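Local structure of alginate lyase (Bacteroides ovatus, 3NNB) at residues 7-12 with 174-179; 28-33 with 375-380. The protein probably cleaves the polysaccharide alginate by beta-elimination. One frame throughout, in Å; residues are numbered along the deposited sequence.

Interaction 1: 7-12 with 174-179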
loop_
_atom_site.group_PDB
_atom_site.type_symbol
_atom_site.label_atom_id
_atom_site.label_comp_id
_atom_site.label_asym_id
_atom_site.label_seq_id
_atom_site.Cartn_x
_atom_site.Cartn_y
_atom_site.Cartn_z
ATOM N N ARG A 7 -7.627 4.733 -9.494
ATOM C CA ARG A 7 -6.784 5.847 -9.069
ATOM C C ARG A 7 -5.321 5.487 -8.931
ATOM O O ARG A 7 -4.435 6.261 -9.320
ATOM C CB ARG A 7 -7.325 6.435 -7.754
ATOM C CG ARG A 7 -8.783 6.834 -7.782
ATOM C CD ARG A 7 -9.046 7.950 -8.779
ATOM N NE ARG A 7 -10.430 8.412 -8.627
ATOM C CZ ARG A 7 -10.944 9.540 -9.102
ATOM N NH1 ARG A 7 -10.210 10.414 -9.767
ATOM N NH2 ARG A 7 -12.243 9.789 -8.890
ATOM N N ILE A 8 -5.049 4.321 -8.354
ATOM C CA ILE A 8 -3.696 3.788 -8.217
ATOM C C ILE A 8 -3.277 3.099 -9.509
ATOM O O ILE A 8 -2.184 3.338 -10.039
ATOM C CB ILE A 8 -3.614 2.776 -7.035
ATOM C CG1 ILE A 8 -3.819 3.511 -5.693
ATOM C CG2 ILE A 8 -2.306 2.024 -7.085
ATOM C CD1 ILE A 8 -2.606 4.182 -5.161
ATOM N N TYR A 9 -4.150 2.250 -10.037
ATOM C CA TYR A 9 -3.899 1.585 -11.327
ATOM C C TYR A 9 -4.194 2.592 -12.445
ATOM O O TYR A 9 -5.123 3.361 -12.329
ATOM C CB TYR A 9 -4.822 0.370 -11.539
ATOM C CG TYR A 9 -4.724 -0.769 -10.527
ATOM C CD1 TYR A 9 -3.550 -1.050 -9.871
ATOM C CD2 TYR A 9 -5.836 -1.576 -10.267
ATOM C CE1 TYR A 9 -3.482 -2.122 -8.935
ATOM C CE2 TYR A 9 -5.773 -2.633 -9.355
ATOM C CZ TYR A 9 -4.611 -2.914 -8.727
ATOM O OH TYR A 9 -4.555 -3.980 -7.818
ATOM N N ALA A 10 -3.385 2.578 -13.498
ATOM C CA ALA A 10 -3.587 3.401 -14.701
ATOM C C ALA A 10 -4.723 2.770 -15.502
ATOM O O ALA A 10 -4.541 1.673 -16.068
ATOM C CB ALA A 10 -2.299 3.474 -15.525
ATOM N N ALA A 11 -5.890 3.403 -15.482
ATOM C CA ALA A 11 -7.107 2.774 -15.994
ATOM C C ALA A 11 -7.040 2.437 -17.502
ATOM O O ALA A 11 -7.510 1.378 -17.919
ATOM C CB ALA A 11 -8.346 3.663 -15.736
ATOM N N GLU A 12 -6.575 3.367 -18.342
ATOM C CA GLU A 12 -6.584 3.050 -19.778
ATOM C C GLU A 12 -5.629 1.909 -20.115
ATOM O O GLU A 12 -5.956 1.042 -20.933
ATOM C CB GLU A 12 -6.248 4.320 -20.648
ATOM C CG GLU A 12 -7.245 5.445 -20.474
HETATM N N MSE A 174 -6.852 -1.973 -2.929
HETATM C CA MSE A 174 -8.107 -2.691 -2.769
HETATM C C MSE A 174 -9.318 -1.924 -3.304
HETATM O O MSE A 174 -10.206 -2.497 -3.904
HETATM C CB MSE A 174 -8.320 -3.038 -1.300
HETATM C CG MSE A 174 -9.407 -4.050 -1.113
HETATM SE SE MSE A 174 -9.895 -4.348 0.741
HETATM C CE MSE A 174 -10.781 -2.686 0.996
ATOM N N ILE A 175 -9.319 -0.610 -3.094
ATOM C CA ILE A 175 -10.419 0.225 -3.549
ATOM C C ILE A 175 -10.518 0.142 -5.082
ATOM O O ILE A 175 -11.623 0.031 -5.618
ATOM C CB ILE A 175 -10.266 1.677 -3.086
ATOM C CG1 ILE A 175 -10.733 1.778 -1.617
ATOM C CG2 ILE A 175 -11.037 2.639 -4.041
ATOM C CD1 ILE A 175 -10.284 3.099 -0.915
ATOM N N ASP A 176 -9.381 0.180 -5.770
ATOM C CA ASP A 176 -9.395 0.026 -7.236
ATOM C C ASP A 176 -9.965 -1.329 -7.647
ATOM O O ASP A 176 -10.753 -1.415 -8.627
ATOM C CB ASP A 176 -8.031 0.242 -7.863
ATOM C CG ASP A 176 -7.633 1.699 -7.945
ATOM O OD1 ASP A 176 -8.453 2.596 -7.624
ATOM O OD2 ASP A 176 -6.479 1.929 -8.311
ATOM N N ALA A 177 -9.618 -2.374 -6.914
ATOM C CA ALA A 177 -10.156 -3.723 -7.211
ATOM C C ALA A 177 -11.670 -3.742 -6.990
ATOM O O ALA A 177 -12.393 -4.374 -7.765
ATOM C CB ALA A 177 -9.448 -4.775 -6.358
HETATM N N MSE A 178 -12.169 -3.054 -5.956
HETATM C CA MSE A 178 -13.630 -2.931 -5.737
HETATM C C MSE A 178 -14.313 -2.192 -6.899
HETATM O O MSE A 178 -15.340 -2.639 -7.444
HETATM C CB MSE A 178 -13.975 -2.284 -4.403
HETATM C CG MSE A 178 -13.471 -3.098 -3.220
HETATM SE SE MSE A 178 -14.227 -2.569 -1.526
HETATM C CE MSE A 178 -13.493 -0.806 -1.458
ATOM N N THR A 179 -13.693 -1.103 -7.330
ATOM C CA THR A 179 -14.191 -0.354 -8.482
ATOM C C THR A 179 -14.338 -1.242 -9.705
ATOM O O THR A 179 -15.365 -1.189 -10.406
ATOM C CB THR A 179 -13.336 0.911 -8.768
ATOM O OG1 THR A 179 -13.374 1.788 -7.639
ATOM C CG2 THR A 179 -13.825 1.652 -10.024
#
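The carboxylate of Asp176 and the ring of Tyr9 are the two flat groups here, and their planes stand 54° apart. The ring meets the Asp176 methylene obliquely, with Tyr9 CD2 3.7 Å from Asp176 CB. The two side chains slide past each other in opposite directions. The carboxylate lies at the loop backbone, where three successive amides point at it. Arg7 N donates to Asp176 OD1 at 3.0 Å. It comes from the syn side but 34° out of the carboxylate plane. Ile8 N reaches the syn lone pair of Asp176 OD2 at 2.8 Å, in a bent bond. Tyr9 N meets Asp176 OD2 as well, nearly end-on to the C-O bond, at 2.9 Å and much straighter. With CG of Asp176 beside its own backbone N (chi1 -76°), the carboxylate leaves helix 171-180 toward the loop. The Ile8 N bond also brings Ile8 CB to 3.2 Å from Asp176 OD2. The side-chain ends of the loop residues find other partners: Arg7 NH1 bonds Thr294 OG1, and Tyr9 OH bonds Glu173 on the same helix as Asp176. An asparagine here would probably leave at least one amide, and two if its NH2 took the place of OD2, facing a donor instead of an acceptor, and the negative charge they share would be lost. The contact thus joins the N-terminal loop to helix 171-180. Three main-chain amides share a buried carboxylate, which they would probably help to keep ionised.

Interaction 2: 28-33 with 375-380; sequences PAVKTL and IHLIYS
Leu377 points its forked end at helix 27-41 and meets three side chains there. Its CG lies 3.7 Å from Ala29 CB, the closest approach between the segments. The small methyl of Ala29 lets the two backbones come near, with Ala29 CA and Leu377 CA 6.9 Å apart. Leu377 CD2 rests between Ala29 CB and Val30 CG2, 3.8 Å from the latter, and the Val30 and Leu377 side chains cross at about a right angle. Leu377 CD1 passes the main-chain carbonyl of Ala29 and faces Leu33 CD2 more loosely, at 4.2 Å. In Val30 the touching methyl is CG2, which sits beside the backbone N because CG1 takes the anti position (chi1 173°). Ala29 and Leu33 are one helical turn apart, with Val30 beside them, and the leucine points end-on at the side of the helix they form. Val17 of helix 11-19 and Tyr26 also touch Leu377, while Leu33 reaches Leu113 and Phe117 of helix 98-118. The short C-terminal helix 375-378 is therefore packed back against the N-terminal helices. All four touching residues are buried and every side-chain contact is apolar, so the fit rests on shape and the exclusion of water rather than on directed bonds.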
loop_
_atom_site.group_PDB
_atom_site.type_symbol
_atom_site.label_atom_id
_atom_site.label_comp_id
_atom_site.label_asym_id
_atom_site.label_seq_id
_atom_site.Cartn_x
_atom_site.Cartn_y
_atom_site.Cartn_z
ATOM N N PRO A 28 0.265 -15.679 -19.886
ATOM C CA PRO A 28 0.896 -16.347 -18.729
ATOM C C PRO A 28 0.541 -15.703 -17.373
ATOM O O PRO A 28 0.238 -16.404 -16.391
ATOM C CB PRO A 28 2.391 -16.239 -19.033
ATOM C CG PRO A 28 2.458 -16.132 -20.531
ATOM C CD PRO A 28 1.250 -15.358 -20.937
ATOM N N ALA A 29 0.562 -14.386 -17.347
ATOM C CA ALA A 29 0.223 -13.642 -16.128
ATOM C C ALA A 29 -1.258 -13.751 -15.798
ATOM O O ALA A 29 -1.626 -13.840 -14.622
ATOM C CB ALA A 29 0.691 -12.184 -16.223
ATOM N N VAL A 30 -2.123 -13.728 -16.798
ATOM C CA VAL A 30 -3.574 -13.887 -16.523
ATOM C C VAL A 30 -3.827 -15.282 -15.955
ATOM O O VAL A 30 -4.564 -15.436 -15.000
ATOM C CB VAL A 30 -4.424 -13.600 -17.779
ATOM C CG1 VAL A 30 -5.849 -13.935 -17.533
ATOM C CG2 VAL A 30 -4.246 -12.102 -18.200
ATOM N N LYS A 31 -3.162 -16.290 -16.507
ATOM C CA LYS A 31 -3.341 -17.644 -16.025
ATOM C C LYS A 31 -2.934 -17.771 -14.552
ATOM O O LYS A 31 -3.657 -18.361 -13.746
ATOM C CB LYS A 31 -2.539 -18.618 -16.903
ATOM C CG LYS A 31 -2.620 -20.067 -16.462
ATOM C CD LYS A 31 -1.744 -20.965 -17.389
ATOM C CE LYS A 31 -1.665 -22.404 -16.912
ATOM N NZ LYS A 31 -2.545 -23.299 -17.717
ATOM N N THR A 32 -1.786 -17.203 -14.206
ATOM C CA THR A 32 -1.314 -17.197 -12.808
ATOM C C THR A 32 -2.275 -16.415 -11.891
ATOM O O THR A 32 -2.561 -16.845 -10.767
ATOM C CB THR A 32 0.130 -16.675 -12.733
ATOM O OG1 THR A 32 0.949 -17.647 -13.359
ATOM C CG2 THR A 32 0.584 -16.515 -11.278
ATOM N N LEU A 33 -2.801 -15.315 -12.394
ATOM C CA LEU A 33 -3.799 -14.529 -11.638
ATOM C C LEU A 33 -5.037 -15.364 -11.346
ATOM O O LEU A 33 -5.530 -15.397 -10.197
ATOM C CB LEU A 33 -4.178 -13.256 -12.384
ATOM C CG LEU A 33 -5.337 -12.439 -11.844
ATOM C CD1 LEU A 33 -4.933 -11.828 -10.419
ATOM C CD2 LEU A 33 -5.792 -11.368 -12.841
ATOM N N ILE A 375 2.648 -8.251 -11.882
ATOM C CA ILE A 375 3.051 -6.876 -12.082
ATOM C C ILE A 375 3.107 -6.522 -13.586
ATOM O O ILE A 375 2.884 -5.386 -13.960
ATOM C CB ILE A 375 4.390 -6.581 -11.340
ATOM C CG1 ILE A 375 4.612 -5.095 -11.237
ATOM C CG2 ILE A 375 5.543 -7.342 -12.007
ATOM C CD1 ILE A 375 5.566 -4.727 -10.093
ATOM N N HIS A 376 3.305 -7.519 -14.447
ATOM C CA HIS A 376 3.281 -7.276 -15.886
ATOM C C HIS A 376 1.920 -6.788 -16.395
ATOM O O HIS A 376 1.808 -6.069 -17.407
ATOM C CB HIS A 376 3.688 -8.529 -16.661
ATOM C CG HIS A 376 5.118 -8.922 -16.508
ATOM N ND1 HIS A 376 6.157 -8.229 -17.113
ATOM C CD2 HIS A 376 5.682 -9.961 -15.853
ATOM C CE1 HIS A 376 7.294 -8.854 -16.853
ATOM N NE2 HIS A 376 7.035 -9.894 -16.076
ATOM N N LEU A 377 0.864 -7.165 -15.688
ATOM C CA LEU A 377 -0.471 -6.762 -16.029
ATOM C C LEU A 377 -0.820 -5.350 -15.499
ATOM O O LEU A 377 -1.534 -4.597 -16.145
ATOM C CB LEU A 377 -1.479 -7.761 -15.422
ATOM C CG LEU A 377 -1.433 -9.233 -15.831
ATOM C CD1 LEU A 377 -2.443 -10.073 -15.045
ATOM C CD2 LEU A 377 -1.648 -9.409 -17.380
ATOM N N ILE A 378 -0.297 -5.030 -14.323
ATOM C CA ILE A 378 -0.690 -3.830 -13.583
ATOM C C ILE A 378 0.117 -2.619 -14.024
ATOM O O ILE A 378 -0.409 -1.503 -14.073
ATOM C CB ILE A 378 -0.494 -4.036 -12.055
ATOM C CG1 ILE A 378 -1.358 -5.196 -11.566
ATOM C CG2 ILE A 378 -0.810 -2.740 -11.288
ATOM C CD1 ILE A 378 -2.806 -5.085 -11.978
ATOM N N TYR A 379 1.389 -2.827 -14.326
ATOM C CA TYR A 379 2.263 -1.766 -14.835
ATOM C C TYR A 379 2.823 -2.124 -16.210
ATOM O O TYR A 379 4.040 -2.236 -16.405
ATOM C CB TYR A 379 3.389 -1.511 -13.834
ATOM C CG TYR A 379 2.843 -1.039 -12.487
ATOM C CD1 TYR A 379 2.090 0.122 -12.391
ATOM C CD2 TYR A 379 3.122 -1.735 -11.320
ATOM C CE1 TYR A 379 1.592 0.556 -11.164
ATOM C CE2 TYR A 379 2.648 -1.294 -10.102
ATOM C CZ TYR A 379 1.877 -0.172 -10.026
ATOM O OH TYR A 379 1.391 0.247 -8.784
ATOM N N SER A 380 1.898 -2.288 -17.169
ATOM C CA SER A 380 2.227 -2.671 -18.522
ATOM C C SER A 380 2.738 -1.450 -19.299
ATOM O O SER A 380 2.686 -0.293 -18.824
ATOM C CB SER A 380 0.996 -3.239 -19.238
ATOM O OG SER A 380 0.077 -2.203 -19.613
#

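Overall arrangement
Both contacts are buried, but interaction 1 lies deeper, its centre about 13 Å from the chain's centre, against about 18 Å for that of interaction 2. Their own centres are about 15 Å apart. Interaction 1 is mainly polar: a helix carboxylate accepts hydrogen bonds from loop amides. Interaction 2 is purely apolar packing between two helices. The two meet where Tyr9 packs on Ile378, which is modelled in two conformers. They also share a neighbour in helix 98-118, where Leu113 touches Tyr9, Leu33 and Ile378. Helices 11-19 and 27-41 follow each other in the chain. Interaction 1 ties the loop leading into the first to helix 171-180, and interaction 2 ties the second to the C-terminal helix.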